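Local coordinates for phosphate binding protein (Planctomyces limnophilus, PDB 4JWO), which probably binds phosphate as the solute-binding component of a system that transports it across the cytoplasmic membrane, at residues S68-F72 against V93-T98; P73-V78 against L315-Y321; D133-V139 against L286-K292; D142-V146 against T199-F203. One frame throughout, in Å; residues are numbered along the deposited sequence.

Interaction 1: S68-F72 against V93-T98; sequences SSTVF and VAMSGT. With SO4 (sulfate ion), chain B.
The ring of Phe72 packs tightly against Val93 on one side of this contact and takes the looser cover of Met95, a selenomethionine in this crystal, on another. CE1 of Phe72 lies 3.6 Å from CG1 of Val93, and the carbonyl oxygens of Val93 and Ala94 sit at the ring's edge, in its plane, facing aromatic C-H groups. SE of Met95 stands over one face, 4.3 Å from the Phe72 ring centroid and offset toward the rim, a Met-aromatic contact. With CG anti to the backbone N (chi1 -155°) and the chain extended through chi2, Met95 also sets SE 3.8 Å from CB of Ser69, although the residue as a whole remains exposed. Replacing Phe72 with an alanine would probably open a gap beside Val93 and leave the selenium without its aromatic partner.

At the edge of the ring a water bridges the loops, donating to Ser68 O at 2.9 Å and to Ala94 O at 3.0 Å; farther on, a sulfate ion joins them. Ser69 N donates to sulfate O4 over 3.2 Å, Thr98 N donates to O3, and Thr98 OG1 gives its proton to O2 at 2.6 Å; Ser116 OG also hydrogen-bonds to the ion. Ser68 OG accepts from Thr70 N at 2.9 Å, an ST turn that shapes the loop beside the anion. Gly97, whose backbone angles favour glycine, is the N-cap of helix 98-106. Amide and hydroxyl donors thus converge on a tetrahedral anion near the starts of two helices, consistent with a phosphate site here occupied by sulfate.

Interaction 2: P73-V78 against L315-Y321; sequences PISQAV and LVEEVKY. With SO4 (sulfate ion), chain D.
The hydroxyl of Tyr321, whose OH lies 4.1 Å from CG of Pro73, hydrogen-bonds to the backbone oxygen of Thr70. Tyr321 can reach back because a Schellman motif ends helix 310-318: Lys320, with positive phi, is the C-prime residue, Tyr321 N bonds to Val316 O and Lys320 N to Glu317 O. The turn sends the two neighbouring side chains to different surroundings. Lys320 reaches away from helix 72-85, and its NZ donates to O2 of a sulfate at 2.7 Å; Tyr245 makes a cation-pi contact with this lysine and also binds the sulfate through its hydroxyl.

Tyr321 instead turns its ring toward the first turn of helix 72-85. CG1 of Ile74 lies at the ring edge, in its plane, 3.6 Å from CD2 of Tyr321, whereas CD1 of Ile74 approaches the ring obliquely. With CG1 anti to its own carbonyl carbon (chi1 -62°), Ile74 directs this branch at the tyrosine and its CG2 branch toward Val316.

Farther along, the helices meet through small aliphatic groups. Val319, just past the helical residues, places CG1 3.9 Å from CB of Ala77 and equally near Pro73 O. Phe306 of helix 298-308 touches both Val78 and Leu315. There CD1 of Leu315 rests 3.9 Å from CA of Val78 and 4.0 Å from its CG2.

Interaction 3: D133-V139 against L286-K292; sequences DYVEFQV and LFIYTTK
From Asp133 to Val139 the chain runs antiparallel to Leu286-Lys292, the strand axes at 155° and 4.4 Å apart, with Val135-Thr290 and Phe137-Ile288 as hydrogen-bonded pairs. Their bonds include Val135 N to Thr290 O at 2.7 Å and Ile288 N to Phe137 O at 2.8 Å. Lys292 N to Asp133 O and Val139 N to Leu286 O extend the pairing at its two ends.

Glu136, Gln138, Phe287 and Tyr289 occupy one face. Glu136 runs alongside Tyr289 in the same direction, its carboxylate turned 82° from the ring plane. Tyr289 OH donates a weak hydrogen bond to Glu136 OE1, 2.6 Å away, and also bonds to Ile119 N. CD1 of Tyr134 meets the edge of the Tyr289 ring, in its plane, 3.7 Å from CE2. Phe287 crosses Glu136 and Gln138, its CD1 3.7 Å from CG of Glu136.

On the other face lie Val135, Phe137, Ile288 and Thr290. Ile304 of helix 298-308 packs on both Phe137 and Ile288, while helix 326-340 contacts Val135 and Phe137 and also reaches Gln138 of the first face. Strand 112-115 pairs with the other edge of strand 283-291, placing that strand inside the central sheet.

Interaction 4: D142-V146 against T199-F203; sequences DGLTV and TFDYF
Leu144 spreads its isobutyl group against the ring of Tyr202, CG lying 3.6 Å from CD2 of the tyrosine, where helix 198-208 packs across strand 134-148 in the alpha/beta fold of this periplasmic-binding-protein superfamily member. The short strand and helix segments cross at 79°. Leu144 and Tyr202 pass each other running opposite ways. The first torsion of Leu144 (chi1 -63°) carries CG to the tyrosine; from there CD1 lies 3.8 Å from CB of Phe203, and CD2 is 3.8 Å from CG2 of Thr199.

Asp142 meets the same tyrosine obliquely, its OD2 3.4 Å from CD2 of Tyr202 and the carboxylate plane 65° from the ring. The Tyr202 hydroxyl hydrogen-bonds to Pro281 O, and its ring makes a cation-pi contact with Arg284. A leucine here, lacking hydroxyl and ring, would probably leave the Pro281 carbonyl without its hydrogen-bond mate, deprive Arg284 of its aromatic partner and open a gap beside Leu144.

At the buried far end, Tyr240 stacks on Phe203 and Trp167 meets it edge-to-face. Val146 also approaches the Phe203 ring at its edge, near the ring plane, with CG2 3.8 Å from CE1.

In the fold
The centre of interaction 1 is about 13 Å from that of interaction 2, 14 Å from interaction 3 and 15 Å from interaction 4. The segments of interactions 1 and 2 alternate along the chain; interaction 4 is nested within the loop closed by interaction 3, and both within that of interaction 2. Interactions 3 and 4, with centres 22 Å apart, use opposite ends of strand 134-148, which pairs with 283-291 and later with 237-242 and 254-259. Ser69 OG bonds to Asp201 OD2, tying the anion-binding loop to helix 198-208. The continuous strand and this link probably help to join the two lobes typical of periplasmic-type binding proteins, with the sulfate of interaction 1 marking the likely phosphate site.

Interaction 1: S68-F72 against V93-T98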
loop_
_atom_site.group_PDB
_atom_site.type_symbol
_atom_site.label_atom_id
_atom_site.label_comp_id
_atom_site.label_asym_id
_atom_site.label_seq_id
_atom_site.Cartn_x
_atom_site.Cartn_y
_atom_site.Cartn_z
ATOM N N SER A 68 5.562 7.138 -3.553
ATOM C CA SER A 68 5.187 5.738 -3.715
ATOM C C SER A 68 4.108 5.491 -4.770
ATOM O O SER A 68 3.173 6.279 -4.912
ATOM C CB SER A 68 4.665 5.247 -2.359
ATOM O OG SER A 68 4.149 3.939 -2.415
ATOM N N SER A 69 4.227 4.386 -5.503
ATOM C CA SER A 69 3.137 3.946 -6.362
ATOM C C SER A 69 1.892 3.625 -5.534
ATOM O O SER A 69 0.771 3.703 -6.046
ATOM C CB SER A 69 3.554 2.725 -7.182
ATOM O OG SER A 69 3.758 1.615 -6.313
ATOM N N THR A 70 2.060 3.250 -4.263
ATOM C CA THR A 70 0.889 2.955 -3.452
ATOM C C THR A 70 0.210 4.184 -2.860
ATOM O O THR A 70 -0.973 4.150 -2.544
ATOM C CB THR A 70 1.158 1.880 -2.361
ATOM O OG1 THR A 70 2.202 2.321 -1.493
ATOM C CG2 THR A 70 1.579 0.579 -3.008
ATOM N N VAL A 71 0.955 5.275 -2.711
ATOM C CA VAL A 71 0.351 6.512 -2.240
ATOM C C VAL A 71 -0.185 7.319 -3.429
ATOM O O VAL A 71 -1.134 8.087 -3.277
ATOM C CB VAL A 71 1.324 7.326 -1.364
ATOM C CG1 VAL A 71 0.653 8.598 -0.828
ATOM C CG2 VAL A 71 1.834 6.451 -0.210
ATOM N N PHE A 72 0.387 7.090 -4.616
ATOM C CA PHE A 72 -0.054 7.746 -5.862
ATOM C C PHE A 72 -1.583 7.837 -6.046
ATOM O O PHE A 72 -2.088 8.914 -6.359
ATOM C CB PHE A 72 0.597 7.073 -7.091
ATOM C CG PHE A 72 0.388 7.808 -8.397
ATOM C CD1 PHE A 72 1.187 8.881 -8.739
ATOM C CD2 PHE A 72 -0.565 7.382 -9.306
ATOM C CE1 PHE A 72 1.019 9.545 -9.955
ATOM C CE2 PHE A 72 -0.740 8.040 -10.523
ATOM C CZ PHE A 72 0.053 9.127 -10.841
ATOM N N VAL A 93 1.559 15.301 -9.874
ATOM C CA VAL A 93 1.780 14.110 -9.067
ATOM C C VAL A 93 2.664 13.133 -9.820
ATOM O O VAL A 93 2.289 12.639 -10.885
ATOM C CB VAL A 93 0.456 13.411 -8.680
ATOM C CG1 VAL A 93 0.727 12.287 -7.702
ATOM C CG2 VAL A 93 -0.515 14.400 -8.070
ATOM N N ALA A 94 3.835 12.855 -9.258
ATOM C CA ALA A 94 4.777 11.938 -9.878
ATOM C C ALA A 94 4.855 10.671 -9.055
ATOM O O ALA A 94 4.284 10.587 -7.966
ATOM C CB ALA A 94 6.146 12.578 -9.987
HETATM N N MSE A 95 5.601 9.696 -9.558
HETATM C CA MSE A 95 5.639 8.385 -8.936
HETATM C C MSE A 95 7.043 7.798 -8.934
HETATM O O MSE A 95 7.273 6.722 -9.482
HETATM C CB MSE A 95 4.687 7.457 -9.688
HETATM C CG MSE A 95 4.185 6.310 -8.865
HETATM SE SE MSE A 95 3.022 5.215 -9.983
HETATM C CE MSE A 95 4.411 4.395 -11.030
ATOM N N SER A 96 7.977 8.514 -8.317
ATOM C CA SER A 96 9.381 8.113 -8.308
ATOM C C SER A 96 9.674 6.934 -7.388
ATOM O O SER A 96 10.763 6.362 -7.437
ATOM C CB SER A 96 10.264 9.299 -7.914
ATOM O OG SER A 96 10.105 10.344 -8.849
ATOM N N GLY A 97 8.704 6.579 -6.550
ATOM C CA GLY A 97 8.883 5.537 -5.554
ATOM C C GLY A 97 9.070 6.168 -4.186
ATOM O O GLY A 97 9.232 7.379 -4.084
ATOM N N THR A 98 9.046 5.363 -3.133
ATOM C CA THR A 98 9.238 5.914 -1.795
ATOM C C THR A 98 10.640 6.479 -1.662
ATOM O O THR A 98 10.814 7.632 -1.276
ATOM C CB THR A 98 8.993 4.876 -0.692
ATOM O OG1 THR A 98 7.604 4.515 -0.669
ATOM C CG2 THR A 98 9.361 5.457 0.657
HETATM S S SO4 B . 7.282 2.020 -3.259
HETATM O O1 SO4 B . 6.896 0.634 -3.499
HETATM O O2 SO4 B . 6.721 2.510 -2.008
HETATM O O3 SO4 B . 8.731 2.078 -3.171
HETATM O O4 SO4 B . 6.778 2.843 -4.364
HETATM O O HOH W 1 3.072 9.040 -5.668
#

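Interaction 2: P73-V78 against L315-Y321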
loop_
_atom_site.group_PDB
_atom_site.type_symbol
_atom_site.label_atom_id
_atom_site.label_comp_id
_atom_site.label_asym_id
_atom_site.label_seq_id
_atom_site.Cartn_x
_atom_site.Cartn_y
_atom_site.Cartn_z
ATOM N N PRO A 73 -2.329 6.726 -5.838
ATOM C CA PRO A 73 -3.776 6.841 -6.077
ATOM C C PRO A 73 -4.462 7.799 -5.111
ATOM O O PRO A 73 -5.432 8.458 -5.490
ATOM C CB PRO A 73 -4.296 5.410 -5.868
ATOM C CG PRO A 73 -3.099 4.536 -6.020
ATOM C CD PRO A 73 -1.937 5.343 -5.518
ATOM N N ILE A 74 -3.971 7.870 -3.877
ATOM C CA ILE A 74 -4.486 8.835 -2.917
ATOM C C ILE A 74 -4.138 10.248 -3.363
ATOM O O ILE A 74 -5.008 11.105 -3.466
ATOM C CB ILE A 74 -3.908 8.597 -1.511
ATOM C CG1 ILE A 74 -4.307 7.212 -1.002
ATOM C CG2 ILE A 74 -4.369 9.688 -0.546
ATOM C CD1 ILE A 74 -3.657 6.861 0.326
ATOM N N SER A 75 -2.859 10.485 -3.634
ATOM C CA SER A 75 -2.406 11.803 -4.069
ATOM C C SER A 75 -3.131 12.281 -5.328
ATOM O O SER A 75 -3.496 13.450 -5.427
ATOM C CB SER A 75 -0.891 11.811 -4.305
ATOM O OG SER A 75 -0.199 11.563 -3.099
ATOM N N GLN A 76 -3.348 11.381 -6.284
ATOM C CA GLN A 76 -4.023 11.761 -7.524
ATOM C C GLN A 76 -5.497 12.070 -7.287
ATOM O O GLN A 76 -6.037 13.021 -7.855
ATOM C CB GLN A 76 -3.881 10.668 -8.587
ATOM C CG GLN A 76 -4.480 11.042 -9.928
ATOM C CD GLN A 76 -3.887 12.322 -10.493
ATOM O OE1 GLN A 76 -2.771 12.323 -11.016
ATOM N NE2 GLN A 76 -4.632 13.422 -10.384
ATOM N N ALA A 77 -6.142 11.266 -6.447
ATOM C CA ALA A 77 -7.565 11.439 -6.169
ATOM C C ALA A 77 -7.824 12.689 -5.345
ATOM O O ALA A 77 -8.763 13.446 -5.615
ATOM C CB ALA A 77 -8.121 10.216 -5.459
ATOM N N VAL A 78 -6.999 12.899 -4.326
ATOM C CA VAL A 78 -7.110 14.098 -3.518
ATOM C C VAL A 78 -6.797 15.308 -4.390
ATOM O O VAL A 78 -7.465 16.331 -4.284
ATOM C CB VAL A 78 -6.217 14.034 -2.250
ATOM C CG1 VAL A 78 -6.273 15.340 -1.493
ATOM C CG2 VAL A 78 -6.672 12.897 -1.349
ATOM N N LEU A 315 -12.179 9.720 0.455
ATOM C CA LEU A 315 -11.418 9.509 -0.773
ATOM C C LEU A 315 -10.479 8.312 -0.610
ATOM O O LEU A 315 -10.297 7.524 -1.538
ATOM C CB LEU A 315 -10.635 10.771 -1.157
ATOM C CG LEU A 315 -11.429 11.842 -1.913
ATOM C CD1 LEU A 315 -10.569 13.069 -2.174
ATOM C CD2 LEU A 315 -11.975 11.288 -3.222
ATOM N N VAL A 316 -9.898 8.181 0.576
ATOM C CA VAL A 316 -9.026 7.050 0.880
ATOM C C VAL A 316 -9.781 5.734 0.678
ATOM O O VAL A 316 -9.276 4.802 0.046
ATOM C CB VAL A 316 -8.447 7.171 2.299
ATOM C CG1 VAL A 316 -7.984 5.823 2.825
ATOM C CG2 VAL A 316 -7.312 8.190 2.305
ATOM N N GLU A 317 -11.013 5.674 1.172
ATOM C CA GLU A 317 -11.836 4.479 0.988
ATOM C C GLU A 317 -12.263 4.323 -0.468
ATOM O O GLU A 317 -12.411 3.213 -0.969
ATOM C CB GLU A 317 -13.054 4.517 1.912
ATOM C CG GLU A 317 -12.687 4.556 3.386
ATOM C CD GLU A 317 -13.899 4.594 4.295
ATOM O OE1 GLU A 317 -14.859 5.332 3.981
ATOM O OE2 GLU A 317 -13.892 3.877 5.317
ATOM N N GLU A 318 -12.461 5.442 -1.153
ATOM C CA GLU A 318 -12.906 5.404 -2.540
ATOM C C GLU A 318 -11.882 4.729 -3.451
ATOM O O GLU A 318 -12.250 4.079 -4.434
ATOM C CB GLU A 318 -13.205 6.821 -3.037
ATOM C CG GLU A 318 -14.323 6.928 -4.036
ATOM C CD GLU A 318 -14.790 8.360 -4.190
ATOM O OE1 GLU A 318 -14.347 9.033 -5.145
ATOM O OE2 GLU A 318 -15.592 8.815 -3.345
ATOM N N VAL A 319 -10.601 4.887 -3.131
ATOM C CA VAL A 319 -9.558 4.242 -3.926
ATOM C C VAL A 319 -9.180 2.890 -3.319
ATOM O O VAL A 319 -8.127 2.335 -3.625
ATOM C CB VAL A 319 -8.312 5.132 -4.103
ATOM C CG1 VAL A 319 -8.681 6.424 -4.847
ATOM C CG2 VAL A 319 -7.677 5.435 -2.748
ATOM N N LYS A 320 -10.053 2.395 -2.438
ATOM C CA LYS A 320 -10.039 1.010 -1.945
ATOM C C LYS A 320 -9.045 0.743 -0.815
ATOM O O LYS A 320 -8.706 -0.415 -0.540
ATOM C CB LYS A 320 -9.856 0.001 -3.089
ATOM C CG LYS A 320 -10.890 0.119 -4.216
ATOM C CD LYS A 320 -12.278 -0.302 -3.777
ATOM C CE LYS A 320 -13.182 -0.465 -4.990
ATOM N NZ LYS A 320 -14.511 -1.038 -4.631
ATOM N N TYR A 321 -8.602 1.804 -0.151
ATOM C CA TYR A 321 -7.759 1.660 1.026
ATOM C C TYR A 321 -8.606 1.711 2.291
ATOM O O TYR A 321 -9.821 1.911 2.235
ATOM C CB TYR A 321 -6.675 2.751 1.064
ATOM C CG TYR A 321 -5.558 2.572 0.047
ATOM C CD1 TYR A 321 -5.027 1.320 -0.223
ATOM C CD2 TYR A 321 -5.028 3.661 -0.629
ATOM C CE1 TYR A 321 -3.994 1.160 -1.159
ATOM C CE2 TYR A 321 -3.999 3.509 -1.556
ATOM C CZ TYR A 321 -3.486 2.256 -1.809
ATOM O OH TYR A 321 -2.473 2.112 -2.732
HETATM S S SO4 D . -15.124 -1.570 -8.366
HETATM O O1 SO4 D . -16.330 -1.438 -9.192
HETATM O O2 SO4 D . -15.511 -1.924 -7.002
HETATM O O3 SO4 D . -14.264 -2.638 -8.887
HETATM O O4 SO4 D . -14.421 -0.286 -8.392
#

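Interaction 3: D133-V139 against L286-K292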
loop_
_atom_site.group_PDB
_atom_site.type_symbol
_atom_site.label_atom_id
_atom_site.label_comp_id
_atom_site.label_asym_id
_atom_site.label_seq_id
_atom_site.Cartn_x
_atom_site.Cartn_y
_atom_site.Cartn_z
ATOM N N ASP A 133 13.008 20.247 7.918
ATOM C CA ASP A 133 12.212 19.872 9.076
ATOM C C ASP A 133 10.949 19.144 8.625
ATOM O O ASP A 133 9.885 19.751 8.488
ATOM C CB ASP A 133 11.840 21.126 9.862
ATOM C CG ASP A 133 11.364 20.823 11.264
ATOM O OD1 ASP A 133 11.185 19.629 11.601
ATOM O OD2 ASP A 133 11.162 21.790 12.030
ATOM N N TYR A 134 11.071 17.839 8.398
ATOM C CA TYR A 134 9.976 17.060 7.833
ATOM C C TYR A 134 8.817 16.883 8.819
ATOM O O TYR A 134 9.020 16.839 10.031
ATOM C CB TYR A 134 10.487 15.692 7.360
ATOM C CG TYR A 134 10.788 14.695 8.466
ATOM C CD1 TYR A 134 9.784 13.899 9.002
ATOM C CD2 TYR A 134 12.076 14.531 8.948
ATOM C CE1 TYR A 134 10.049 12.987 9.999
ATOM C CE2 TYR A 134 12.351 13.610 9.949
ATOM C CZ TYR A 134 11.332 12.843 10.468
ATOM O OH TYR A 134 11.591 11.929 11.464
ATOM N N VAL A 135 7.603 16.765 8.289
ATOM C CA VAL A 135 6.442 16.413 9.099
ATOM C C VAL A 135 5.785 15.182 8.488
ATOM O O VAL A 135 5.541 15.134 7.282
ATOM C CB VAL A 135 5.416 17.561 9.180
ATOM C CG1 VAL A 135 4.351 17.235 10.211
ATOM C CG2 VAL A 135 6.108 18.872 9.531
ATOM N N GLU A 136 5.502 14.187 9.325
ATOM C CA GLU A 136 4.965 12.914 8.864
ATOM C C GLU A 136 3.467 12.828 9.123
ATOM O O GLU A 136 2.999 13.102 10.228
ATOM C CB GLU A 136 5.683 11.777 9.593
ATOM C CG GLU A 136 5.062 10.416 9.454
ATOM C CD GLU A 136 5.856 9.382 10.222
ATOM O OE1 GLU A 136 7.055 9.212 9.905
ATOM O OE2 GLU A 136 5.301 8.765 11.160
ATOM N N PHE A 137 2.713 12.461 8.098
ATOM C CA PHE A 137 1.276 12.261 8.247
ATOM C C PHE A 137 0.863 10.864 7.817
ATOM O O PHE A 137 1.051 10.497 6.664
ATOM C CB PHE A 137 0.530 13.304 7.415
ATOM C CG PHE A 137 0.748 14.707 7.883
ATOM C CD1 PHE A 137 0.120 15.166 9.030
ATOM C CD2 PHE A 137 1.591 15.570 7.192
ATOM C CE1 PHE A 137 0.318 16.461 9.484
ATOM C CE2 PHE A 137 1.795 16.867 7.638
ATOM C CZ PHE A 137 1.150 17.315 8.789
ATOM N N GLN A 138 0.301 10.081 8.741
ATOM C CA GLN A 138 -0.267 8.790 8.381
ATOM C C GLN A 138 -1.646 9.024 7.770
ATOM O O GLN A 138 -2.508 9.648 8.389
ATOM C CB GLN A 138 -0.387 7.889 9.609
ATOM C CG GLN A 138 -0.847 6.483 9.280
ATOM C CD GLN A 138 -0.920 5.587 10.497
ATOM O OE1 GLN A 138 -0.194 5.783 11.479
ATOM N NE2 GLN A 138 -1.792 4.614 10.445
ATOM N N VAL A 139 -1.864 8.528 6.559
ATOM C CA VAL A 139 -3.070 8.911 5.821
ATOM C C VAL A 139 -4.017 7.766 5.472
ATOM O O VAL A 139 -5.169 8.002 5.127
ATOM C CB VAL A 139 -2.726 9.711 4.546
ATOM C CG1 VAL A 139 -1.964 10.974 4.917
ATOM C CG2 VAL A 139 -1.909 8.863 3.568
ATOM N N LEU A 286 0.245 4.032 5.371
ATOM C CA LEU A 286 0.770 4.866 4.293
ATOM C C LEU A 286 0.948 6.290 4.787
ATOM O O LEU A 286 0.147 6.775 5.590
ATOM C CB LEU A 286 -0.187 4.851 3.111
ATOM C CG LEU A 286 -0.445 3.489 2.468
ATOM C CD1 LEU A 286 -1.293 3.669 1.216
ATOM C CD2 LEU A 286 0.883 2.814 2.133
ATOM N N PHE A 287 1.991 6.963 4.295
ATOM C CA PHE A 287 2.354 8.286 4.786
ATOM C C PHE A 287 2.468 9.350 3.701
ATOM O O PHE A 287 2.791 9.066 2.546
ATOM C CB PHE A 287 3.684 8.236 5.549
ATOM C CG PHE A 287 3.705 7.224 6.657
ATOM C CD1 PHE A 287 3.290 7.570 7.929
ATOM C CD2 PHE A 287 4.118 5.923 6.415
ATOM C CE1 PHE A 287 3.305 6.634 8.953
ATOM C CE2 PHE A 287 4.129 4.983 7.436
ATOM C CZ PHE A 287 3.717 5.341 8.701
ATOM N N ILE A 288 2.217 10.582 4.115
ATOM C CA ILE A 288 2.516 11.760 3.315
ATOM C C ILE A 288 3.458 12.630 4.136
ATOM O O ILE A 288 3.206 12.879 5.317
ATOM C CB ILE A 288 1.229 12.541 2.985
ATOM C CG1 ILE A 288 0.472 11.855 1.844
ATOM C CG2 ILE A 288 1.546 13.995 2.629
ATOM C CD1 ILE A 288 1.044 12.139 0.454
ATOM N N TYR A 289 4.553 13.072 3.519
ATOM C CA TYR A 289 5.534 13.935 4.175
ATOM C C TYR A 289 5.582 15.286 3.500
ATOM O O TYR A 289 5.491 15.382 2.278
ATOM C CB TYR A 289 6.938 13.327 4.081
ATOM C CG TYR A 289 7.181 12.148 4.986
ATOM C CD1 TYR A 289 6.792 10.870 4.615
ATOM C CD2 TYR A 289 7.814 12.312 6.208
ATOM C CE1 TYR A 289 7.019 9.787 5.444
ATOM C CE2 TYR A 289 8.048 11.238 7.035
ATOM C CZ TYR A 289 7.650 9.982 6.653
ATOM O OH TYR A 289 7.884 8.917 7.496
ATOM N N THR A 290 5.735 16.336 4.297
ATOM C CA THR A 290 6.112 17.631 3.762
ATOM C C THR A 290 7.018 18.270 4.807
ATOM O O THR A 290 7.531 17.570 5.673
ATOM C CB THR A 290 4.882 18.498 3.419
ATOM O OG1 THR A 290 5.306 19.684 2.733
ATOM C CG2 THR A 290 4.121 18.878 4.669
ATOM N N THR A 291 7.252 19.572 4.725
ATOM C CA THR A 291 8.132 20.213 5.691
ATOM C C THR A 291 7.421 21.364 6.379
ATOM O O THR A 291 6.406 21.853 5.892
ATOM C CB THR A 291 9.442 20.706 5.038
ATOM O OG1 THR A 291 9.205 21.933 4.339
ATOM C CG2 THR A 291 9.982 19.669 4.071
ATOM N N LYS A 292 7.961 21.789 7.517
ATOM C CA LYS A 292 7.410 22.906 8.266
ATOM C C LYS A 292 7.463 24.183 7.432
ATOM O O LYS A 292 6.532 24.988 7.449
ATOM C CB LYS A 292 8.186 23.078 9.576
ATOM C CG LYS A 292 7.583 24.050 10.567
ATOM C CD LYS A 292 8.262 23.897 11.929
ATOM C CE LYS A 292 7.882 25.018 12.887
ATOM N NZ LYS A 292 6.443 24.973 13.270
#

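Interaction 4: D142-V146 against T199-F203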
loop_
_atom_site.group_PDB
_atom_site.type_symbol
_atom_site.label_atom_id
_atom_site.label_comp_id
_atom_site.label_asym_id
_atom_site.label_seq_id
_atom_site.Cartn_x
_atom_site.Cartn_y
_atom_site.Cartn_z
ATOM N N ASP A 142 -2.896 0.247 4.033
ATOM C CA ASP A 142 -2.967 -0.538 2.803
ATOM C C ASP A 142 -2.891 -2.001 3.191
ATOM O O ASP A 142 -1.896 -2.433 3.765
ATOM C CB ASP A 142 -1.775 -0.173 1.902
ATOM C CG ASP A 142 -1.800 -0.885 0.544
ATOM O OD1 ASP A 142 -2.630 -1.779 0.340
ATOM O OD2 ASP A 142 -0.957 -0.550 -0.319
ATOM N N GLY A 143 -3.943 -2.764 2.901
ATOM C CA GLY A 143 -3.950 -4.185 3.188
ATOM C C GLY A 143 -4.130 -5.027 1.937
ATOM O O GLY A 143 -4.940 -4.696 1.080
ATOM N N LEU A 144 -3.368 -6.108 1.832
ATOM C CA LEU A 144 -3.516 -7.060 0.736
ATOM C C LEU A 144 -3.910 -8.412 1.282
ATOM O O LEU A 144 -3.458 -8.803 2.354
ATOM C CB LEU A 144 -2.193 -7.253 0.008
ATOM C CG LEU A 144 -1.573 -6.064 -0.705
ATOM C CD1 LEU A 144 -0.396 -6.570 -1.532
ATOM C CD2 LEU A 144 -2.588 -5.341 -1.576
ATOM N N THR A 145 -4.704 -9.141 0.513
ATOM C CA THR A 145 -5.049 -10.511 0.869
ATOM C C THR A 145 -4.501 -11.488 -0.152
ATOM O O THR A 145 -4.561 -11.249 -1.359
ATOM C CB THR A 145 -6.557 -10.725 0.940
ATOM O OG1 THR A 145 -7.144 -10.345 -0.314
ATOM C CG2 THR A 145 -7.158 -9.878 2.056
ATOM N N VAL A 146 -3.976 -12.594 0.347
ATOM C CA VAL A 146 -3.713 -13.769 -0.467
ATOM C C VAL A 146 -4.935 -14.665 -0.350
ATOM O O VAL A 146 -5.430 -14.913 0.755
ATOM C CB VAL A 146 -2.482 -14.511 0.046
ATOM C CG1 VAL A 146 -2.284 -15.812 -0.710
ATOM C CG2 VAL A 146 -1.258 -13.607 -0.086
ATOM N N THR A 199 -0.424 -2.480 -6.146
ATOM C CA THR A 199 -0.608 -3.778 -5.530
ATOM C C THR A 199 0.582 -4.703 -5.818
ATOM O O THR A 199 1.102 -5.365 -4.908
ATOM C CB THR A 199 -1.918 -4.402 -6.018
ATOM O OG1 THR A 199 -3.002 -3.523 -5.678
ATOM C CG2 THR A 199 -2.146 -5.742 -5.367
ATOM N N PHE A 200 1.012 -4.732 -7.076
ATOM C CA PHE A 200 2.199 -5.495 -7.470
ATOM C C PHE A 200 3.424 -5.053 -6.693
ATOM O O PHE A 200 4.154 -5.885 -6.144
ATOM C CB PHE A 200 2.459 -5.308 -8.969
ATOM C CG PHE A 200 3.662 -6.048 -9.487
ATOM C CD1 PHE A 200 3.533 -7.337 -9.987
ATOM C CD2 PHE A 200 4.904 -5.440 -9.513
ATOM C CE1 PHE A 200 4.640 -8.012 -10.497
ATOM C CE2 PHE A 200 6.022 -6.115 -10.014
ATOM C CZ PHE A 200 5.871 -7.412 -10.496
ATOM N N ASP A 201 3.663 -3.745 -6.664
ATOM C CA ASP A 201 4.825 -3.190 -5.968
ATOM C C ASP A 201 4.837 -3.588 -4.496
ATOM O O ASP A 201 5.881 -3.956 -3.958
ATOM C CB ASP A 201 4.876 -1.665 -6.112
ATOM C CG ASP A 201 5.313 -1.227 -7.497
ATOM O OD1 ASP A 201 5.742 -2.096 -8.290
ATOM O OD2 ASP A 201 5.239 -0.010 -7.786
ATOM N N TYR A 202 3.680 -3.526 -3.842
ATOM C CA TYR A 202 3.612 -3.869 -2.417
ATOM C C TYR A 202 3.864 -5.365 -2.206
ATOM O O TYR A 202 4.750 -5.752 -1.435
ATOM C CB TYR A 202 2.244 -3.438 -1.854
ATOM C CG TYR A 202 2.019 -3.669 -0.368
ATOM C CD1 TYR A 202 3.047 -4.103 0.470
ATOM C CD2 TYR A 202 0.766 -3.451 0.193
ATOM C CE1 TYR A 202 2.826 -4.319 1.830
ATOM C CE2 TYR A 202 0.538 -3.663 1.546
ATOM C CZ TYR A 202 1.567 -4.090 2.356
ATOM O OH TYR A 202 1.357 -4.303 3.706
ATOM N N PHE A 203 3.096 -6.201 -2.894
ATOM C CA PHE A 203 3.211 -7.646 -2.712
ATOM C C PHE A 203 4.621 -8.126 -2.992
ATOM O O PHE A 203 5.221 -8.842 -2.189
ATOM C CB PHE A 203 2.227 -8.362 -3.630
ATOM C CG PHE A 203 2.174 -9.842 -3.412
ATOM C CD1 PHE A 203 1.428 -10.368 -2.359
ATOM C CD2 PHE A 203 2.871 -10.699 -4.241
ATOM C CE1 PHE A 203 1.375 -11.741 -2.144
ATOM C CE2 PHE A 203 2.828 -12.068 -4.032
ATOM C CZ PHE A 203 2.073 -12.585 -2.976
#